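Local coordinates for RctB replication initiator protein (Vibrio cholerae, PDB 5UBE) that initiates replication of the second chromosome and probably binds DNA in part through its N-terminal helix-turn-helix domain, at residues A[7-10]-A[11-15]; A[61-65]-A[66-70]. All coordinates share one frame; numbering follows the deposited sequence.

Interaction 1: residues A[7-10]-A[11-15]; sequences RLIK and LPRTH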
ATOM      1  N   ARG A   7     -13.608  -0.594   6.942  1.00 71.17           N
ATOM      2  CA  ARG A   7     -13.535  -1.262   8.239  1.00 74.31           C
ATOM      3  C   ARG A   7     -13.516  -2.768   8.053  1.00 68.82           C
ATOM      4  O   ARG A   7     -12.849  -3.491   8.789  1.00 70.50           O
ATOM      5  CB  ARG A   7     -14.716  -0.866   9.136  1.00 64.42           C
ATOM      6  CG  ARG A   7     -14.662   0.563   9.697  1.00 74.78           C
ATOM      7  CD  ARG A   7     -13.834   0.656  10.977  1.00 65.51           C
ATOM      8  NE  ARG A   7     -14.320  -0.249  12.016  1.00 76.22           N
ATOM      9  CZ  ARG A   7     -13.797  -0.342  13.236  1.00 79.37           C
ATOM     10  NH1 ARG A   7     -12.767   0.421  13.579  1.00 81.25           N
ATOM     11  NH2 ARG A   7     -14.303  -1.197  14.117  1.00 67.97           N
ATOM     12  N   LEU A   8     -14.251  -3.234   7.047  1.00 70.48           N
ATOM     13  CA  LEU A   8     -14.535  -4.654   6.873  1.00 64.41           C
ATOM     14  C   LEU A   8     -14.200  -5.051   5.440  1.00 69.98           C
ATOM     15  O   LEU A   8     -14.857  -4.599   4.494  1.00 72.86           O
ATOM     16  CB  LEU A   8     -15.997  -4.941   7.215  1.00 72.93           C
ATOM     17  CG  LEU A   8     -16.498  -6.377   7.306  1.00 79.58           C
ATOM     18  CD1 LEU A   8     -17.604  -6.475   8.350  1.00 72.96           C
ATOM     19  CD2 LEU A   8     -17.011  -6.823   5.955  1.00 81.42           C
ATOM     20  N   ILE A   9     -13.191  -5.905   5.284  1.00 57.65           N
ATOM     21  CA  ILE A   9     -12.687  -6.281   3.967  1.00 49.94           C
ATOM     22  C   ILE A   9     -13.579  -7.366   3.381  1.00 50.77           C
ATOM     23  O   ILE A   9     -13.637  -8.486   3.899  1.00 56.40           O
ATOM     24  CB  ILE A   9     -11.229  -6.753   4.043  1.00 46.03           C
ATOM     25  CG1 ILE A   9     -10.352  -5.670   4.664  1.00 44.82           C
ATOM     26  CG2 ILE A   9     -10.703  -7.098   2.652  1.00 40.59           C
ATOM     27  CD1 ILE A   9     -10.328  -4.385   3.862  1.00 40.82           C
ATOM     28  N   LYS A  10     -14.238  -7.049   2.274  1.00 63.31           N
ATOM     29  CA  LYS A  10     -15.224  -7.943   1.688  1.00 66.35           C
ATOM     30  C   LYS A  10     -14.592  -8.839   0.631  1.00 61.05           C
ATOM     31  O   LYS A  10     -13.524  -8.544   0.083  1.00 46.92           O
ATOM     32  CB  LYS A  10     -16.380  -7.147   1.078  1.00 61.52           C
ATOM     33  CG  LYS A  10     -17.039  -6.179   2.050  1.00 73.12           C
ATOM     34  CD  LYS A  10     -18.282  -5.529   1.451  1.00 82.19           C
ATOM     35  CE  LYS A  10     -19.484  -6.459   1.507  1.00 73.88           C
ATOM     36  NZ  LYS A  10     -19.880  -6.766   2.912  1.00 77.11           N
ATOM     37  N   LEU A  11     -15.273  -9.957   0.366  1.00 55.56           N
ATOM     38  CA  LEU A  11     -14.867 -10.893  -0.667  1.00 51.72           C
ATOM     39  C   LEU A  11     -14.815 -10.185  -2.019  1.00 48.14           C
ATOM     40  O   LEU A  11     -15.477  -9.165  -2.218  1.00 49.28           O
ATOM     41  CB  LEU A  11     -15.841 -12.071  -0.713  1.00 44.07           C
ATOM     42  CG  LEU A  11     -15.658 -13.159   0.352  1.00 58.44           C
ATOM     43  CD1 LEU A  11     -14.191 -13.575   0.455  1.00 60.96           C
ATOM     44  CD2 LEU A  11     -16.198 -12.750   1.714  1.00 61.60           C
ATOM     45  N   PRO A  12     -14.033 -10.708  -2.977  1.00 45.14           N
ATOM     46  CA  PRO A  12     -13.259 -11.954  -2.971  1.00 41.77           C
ATOM     47  C   PRO A  12     -11.916 -11.897  -2.217  1.00 50.13           C
ATOM     48  O   PRO A  12     -11.219 -12.917  -2.189  1.00 42.49           O
ATOM     49  CB  PRO A  12     -13.022 -12.204  -4.460  1.00 48.42           C
ATOM     50  CG  PRO A  12     -12.942 -10.831  -5.043  1.00 46.68           C
ATOM     51  CD  PRO A  12     -13.911  -9.992  -4.261  1.00 44.89           C
ATOM     52  N   ARG A  13     -11.566 -10.748  -1.631  1.00 45.35           N
ATOM     53  CA  ARG A  13     -10.324 -10.636  -0.872  1.00 43.37           C
ATOM     54  C   ARG A  13     -10.309 -11.627   0.284  1.00 46.25           C
ATOM     55  O   ARG A  13     -11.340 -11.875   0.915  1.00 40.84           O
ATOM     56  CB  ARG A  13     -10.158  -9.213  -0.331  1.00 45.34           C
ATOM     57  CG  ARG A  13     -10.220  -8.130  -1.393  1.00 44.28           C
ATOM     58  CD  ARG A  13      -8.856  -7.561  -1.678  1.00 38.35           C
ATOM     59  NE  ARG A  13      -8.907  -6.431  -2.599  1.00 37.03           N
ATOM     60  CZ  ARG A  13      -8.117  -6.301  -3.662  1.00 42.38           C
ATOM     61  NH1 ARG A  13      -7.199  -7.222  -3.929  1.00 37.64           N
ATOM     62  NH2 ARG A  13      -8.234  -5.242  -4.450  1.00 36.23           N
ATOM     63  N   THR A  14      -9.130 -12.214   0.535  1.00 38.18           N
ATOM     64  CA  THR A  14      -8.874 -13.130   1.647  1.00 43.19           C
ATOM     65  C   THR A  14      -7.471 -12.870   2.181  1.00 41.82           C
ATOM     66  O   THR A  14      -6.773 -11.954   1.731  1.00 39.96           O
ATOM     67  CB  THR A  14      -8.975 -14.612   1.238  1.00 45.90           C
ATOM     68  OG1 THR A  14      -7.837 -14.962   0.437  1.00 40.75           O
ATOM     69  CG2 THR A  14     -10.254 -14.897   0.465  1.00 45.29           C
ATOM     70  N   HIS A  15      -7.041 -13.706   3.135  1.00 44.37           N
ATOM     71  CA  HIS A  15      -5.698 -13.556   3.693  1.00 47.33           C
ATOM     72  C   HIS A  15      -4.632 -13.739   2.623  1.00 38.44           C
ATOM     73  O   HIS A  15      -3.576 -13.100   2.683  1.00 33.55           O
ATOM     74  CB  HIS A  15      -5.462 -14.561   4.825  1.00 54.04           C
ATOM     75  CG  HIS A  15      -6.279 -14.302   6.054  1.00 52.64           C
ATOM     76  ND1 HIS A  15      -5.789 -13.623   7.147  1.00 54.20           N
ATOM     77  CD2 HIS A  15      -7.552 -14.648   6.366  1.00 58.59           C
ATOM     78  CE1 HIS A  15      -6.725 -13.554   8.077  1.00 61.23           C
ATOM     79  NE2 HIS A  15      -7.805 -14.170   7.628  1.00 54.19           N
TER

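Interaction 2: residues A[61-65]-A[66-70]; sequences GLVST and TELID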
ATOM      1  N   GLY A  61     -11.350  -0.107  -4.188  1.00 26.50           N
ATOM      2  CA  GLY A  61     -10.599   0.862  -3.427  1.00 36.03           C
ATOM      3  C   GLY A  61      -9.334   0.323  -2.816  1.00 28.94           C
ATOM      4  O   GLY A  61      -8.693   1.031  -2.036  1.00 31.59           O
ATOM      5  N   LEU A  62      -8.957  -0.914  -3.131  1.00 30.03           N
ATOM      6  CA  LEU A  62      -7.779  -1.532  -2.535  1.00 29.49           C
ATOM      7  C   LEU A  62      -6.866  -2.078  -3.622  1.00 30.91           C
ATOM      8  O   LEU A  62      -7.292  -2.331  -4.755  1.00 31.85           O
ATOM      9  CB  LEU A  62      -8.157  -2.669  -1.580  1.00 33.08           C
ATOM     10  CG  LEU A  62      -9.277  -2.408  -0.576  1.00 29.17           C
ATOM     11  CD1 LEU A  62      -9.861  -3.717  -0.077  1.00 33.50           C
ATOM     12  CD2 LEU A  62      -8.768  -1.550   0.587  1.00 28.16           C
ATOM     13  N   VAL A  63      -5.597  -2.242  -3.242  1.00 37.35           N
ATOM     14  CA  VAL A  63      -4.570  -2.956  -3.995  1.00 34.29           C
ATOM     15  C   VAL A  63      -3.836  -3.856  -3.007  1.00 33.71           C
ATOM     16  O   VAL A  63      -3.472  -3.411  -1.919  1.00 28.63           O
ATOM     17  CB  VAL A  63      -3.576  -1.992  -4.675  1.00 36.34           C
ATOM     18  CG1 VAL A  63      -2.411  -2.773  -5.276  1.00 30.84           C
ATOM     19  CG2 VAL A  63      -4.274  -1.170  -5.741  1.00 37.08           C
ATOM     20  N   SER A  64      -3.637  -5.122  -3.357  1.00 32.61           N
ATOM     21  CA  SER A  64      -2.991  -6.021  -2.409  1.00 29.29           C
ATOM     22  C   SER A  64      -1.529  -6.216  -2.800  1.00 28.45           C
ATOM     23  O   SER A  64      -1.131  -5.927  -3.931  1.00 32.53           O
ATOM     24  CB  SER A  64      -3.727  -7.364  -2.354  1.00 28.75           C
ATOM     25  OG  SER A  64      -3.665  -8.011  -3.604  1.00 28.68           O
ATOM     26  N   THR A  65      -0.714  -6.677  -1.839  1.00 35.29           N
ATOM     27  CA  THR A  65       0.662  -7.057  -2.183  1.00 32.72           C
ATOM     28  C   THR A  65       0.680  -8.179  -3.223  1.00 26.02           C
ATOM     29  O   THR A  65       1.580  -8.227  -4.073  1.00 26.82           O
ATOM     30  CB  THR A  65       1.451  -7.453  -0.922  1.00 29.20           C
ATOM     31  OG1 THR A  65       0.738  -8.448  -0.178  1.00 41.34           O
ATOM     32  CG2 THR A  65       1.636  -6.266  -0.048  1.00 29.60           C
ATOM     33  N   THR A  66      -0.326  -9.058  -3.216  1.00 25.59           N
ATOM     34  CA  THR A  66      -0.384 -10.102  -4.243  1.00 32.47           C
ATOM     35  C   THR A  66      -0.528  -9.487  -5.629  1.00 36.73           C
ATOM     36  O   THR A  66       0.165  -9.884  -6.573  1.00 30.88           O
ATOM     37  CB  THR A  66      -1.531 -11.078  -3.957  1.00 38.68           C
ATOM     38  OG1 THR A  66      -1.176 -11.904  -2.838  1.00 35.63           O
ATOM     39  CG2 THR A  66      -1.806 -11.987  -5.181  1.00 36.66           C
ATOM     40  N   GLU A  67      -1.407  -8.493  -5.765  1.00 34.69           N
ATOM     41  CA  GLU A  67      -1.560  -7.807  -7.043  1.00 34.74           C
ATOM     42  C   GLU A  67      -0.293  -7.046  -7.414  1.00 29.61           C
ATOM     43  O   GLU A  67       0.021  -6.909  -8.603  1.00 31.88           O
ATOM     44  CB  GLU A  67      -2.785  -6.869  -6.990  1.00 28.66           C
ATOM     45  CG  GLU A  67      -4.107  -7.611  -6.743  1.00 36.08           C
ATOM     46  CD  GLU A  67      -5.325  -6.690  -6.602  1.00 30.55           C
ATOM     47  OE1 GLU A  67      -5.215  -5.623  -5.969  1.00 38.18           O
ATOM     48  OE2 GLU A  67      -6.401  -7.037  -7.125  1.00 52.90           O
ATOM     49  N   LEU A  68       0.431  -6.530  -6.417  1.00 25.29           N
ATOM     50  CA  LEU A  68       1.683  -5.832  -6.700  1.00 29.31           C
ATOM     51  C   LEU A  68       2.724  -6.778  -7.286  1.00 37.70           C
ATOM     52  O   LEU A  68       3.412  -6.432  -8.257  1.00 30.37           O
ATOM     53  CB  LEU A  68       2.222  -5.166  -5.435  1.00 31.72           C
ATOM     54  CG  LEU A  68       1.407  -3.977  -4.903  1.00 33.43           C
ATOM     55  CD1 LEU A  68       2.131  -3.284  -3.776  1.00 27.70           C
ATOM     56  CD2 LEU A  68       1.066  -2.972  -6.005  1.00 34.99           C
ATOM     57  N   ILE A  69       2.864  -7.968  -6.699  1.00 33.45           N
ATOM     58  CA  ILE A  69       3.743  -8.984  -7.273  1.00 38.63           C
ATOM     59  C   ILE A  69       3.386  -9.224  -8.733  1.00 34.03           C
ATOM     60  O   ILE A  69       4.235  -9.132  -9.626  1.00 36.32           O
ATOM     61  CB  ILE A  69       3.657 -10.284  -6.453  1.00 32.77           C
ATOM     62  CG1 ILE A  69       4.269 -10.064  -5.061  1.00 30.91           C
ATOM     63  CG2 ILE A  69       4.357 -11.443  -7.192  1.00 35.21           C
ATOM     64  CD1 ILE A  69       3.894 -11.162  -4.069  1.00 36.23           C
ATOM     65  N   ASP A  70       2.110  -9.512  -8.998  1.00 31.36           N
ATOM     66  CA  ASP A  70       1.684  -9.798 -10.362  1.00 32.84           C
ATOM     67  C   ASP A  70       1.927  -8.621 -11.301  1.00 40.30           C
ATOM     68  O   ASP A  70       2.201  -8.830 -12.488  1.00 39.17           O
ATOM     69  CB  ASP A  70       0.211 -10.218 -10.357  1.00 43.48           C
ATOM     70  CG  ASP A  70      -0.012 -11.555  -9.640  1.00 49.76           C
ATOM     71  OD1 ASP A  70       0.948 -12.070  -9.004  1.00 45.07           O
ATOM     72  OD2 ASP A  70      -1.137 -12.097  -9.718  1.00 50.95           O
TER

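Interaction 1: residues A[7-10]-A[11-15]
The backbone reverses direction between Lys10 and Arg13 through a cis peptide bond before Pro12, and Arg13 N reaches back to Lys10 O across 3.4 Å, a weak bond with an N-H...O angle of only 132°. With Leu11 in the polyproline region and the psi of Pro12 near zero, the four residues come close to a type VIa beta turn, a class that requires a cis proline at its third position. Proline suits the place because its ring makes the cis form accessible. Just before the turn, Ile9 CG2 rests 3.7 Å from Arg13 CB. That methyl lies anti to the backbone N, which directs it at the arginine, while the side chains cross obliquely. Arg13 also sets CB 3.5 Å from Lys10 O, so its aliphatic stem lies against the carbonyl. Its guanidinium leads away, with NE in a salt bridge to Asp60. Ile9 is buried, its backbone hydrogen-bonded to Arg100 and its side chain against Leu62 and Phe101, which suits an apolar residue. The Lys10 chain curls near its end (chi3 79°, chi4 64°), bringing NZ to a salt bridge with Glu103, which the Leu11 side chain also touches. Leu11 N is buried by the turn without a partner.

Interaction 2: residues A[61-65]-A[66-70]
The flat carboxylate of Glu67 has the Arg13 guanidinium over one face, in a long, weak ion pair. Ser64 N stands at the OE1 edge and Ser64 OG on the same side of the plane, shifted toward Glu67 CG at 3.2 Å, while Val63 CA lies near the plane, 3.4 Å from OE1. Ser64 N donates to Glu67 OE1 over 3.1 Å, meeting it on the anti side from 30° out of the carboxylate plane. In return Glu67 N donates to Ser64 OG at 3.2 Å along a nearly straight N-H...O path of 161°. The two reciprocal bonds form a capping box, with Ser64 as N-cap. Serine suits this because its short hydroxyl, held between its own N and carbonyl carbon, faces the first turn; glutamate suits the other end because CG lies beside its own N and the chain then extends back to the strand. OE2 makes a salt bridge with Arg54, so each oxygen has its own partner. Regular helix bonding follows: Leu68 N to Ser64 O at 3.0 Å and Ile69 N to Thr65 O at 2.9 Å. Val63 CG1 meets Leu68 CD2 at 3.6 Å, the side chains crossing at about a right angle. Thr66 turns OG1 toward Lys16 O and Arg78. Strand 62-64 pairs with strand 20-22 at the sheet's edge and leads without a break into helix 65-71, whose 66-70 segment lies at 67° to it; Leu68 packs between helix 42-55, strand 20-22 and Ile81. The order of elements is consistent with a winged helix, helices 65-71 and 78-91 forming the helix-turn-helix.

Interaction 1 and interaction 2 lie about 13 Å apart, centre to centre, and come one after the other along the chain, yet they touch through Arg13. Leaving the turn of 7-15, its guanidinium reaches the capped end of helix 65-71: NH2 lies 3.1 Å from Leu62 O, and NH1 lies over the carboxylate on the side of its plane from which Ser64 N approaches, in a long, weak ion pair with Glu67 OE1 at 3.3 Å. A second, apolar touch joins Ile9 CD1 to Leu62 CD1 at 4.0 Å. The N-terminal segment is thereby laid against the strand-to-helix junction, and the positive charge probably adds to the polarisation of the capping carboxylate that Arg54 also holds.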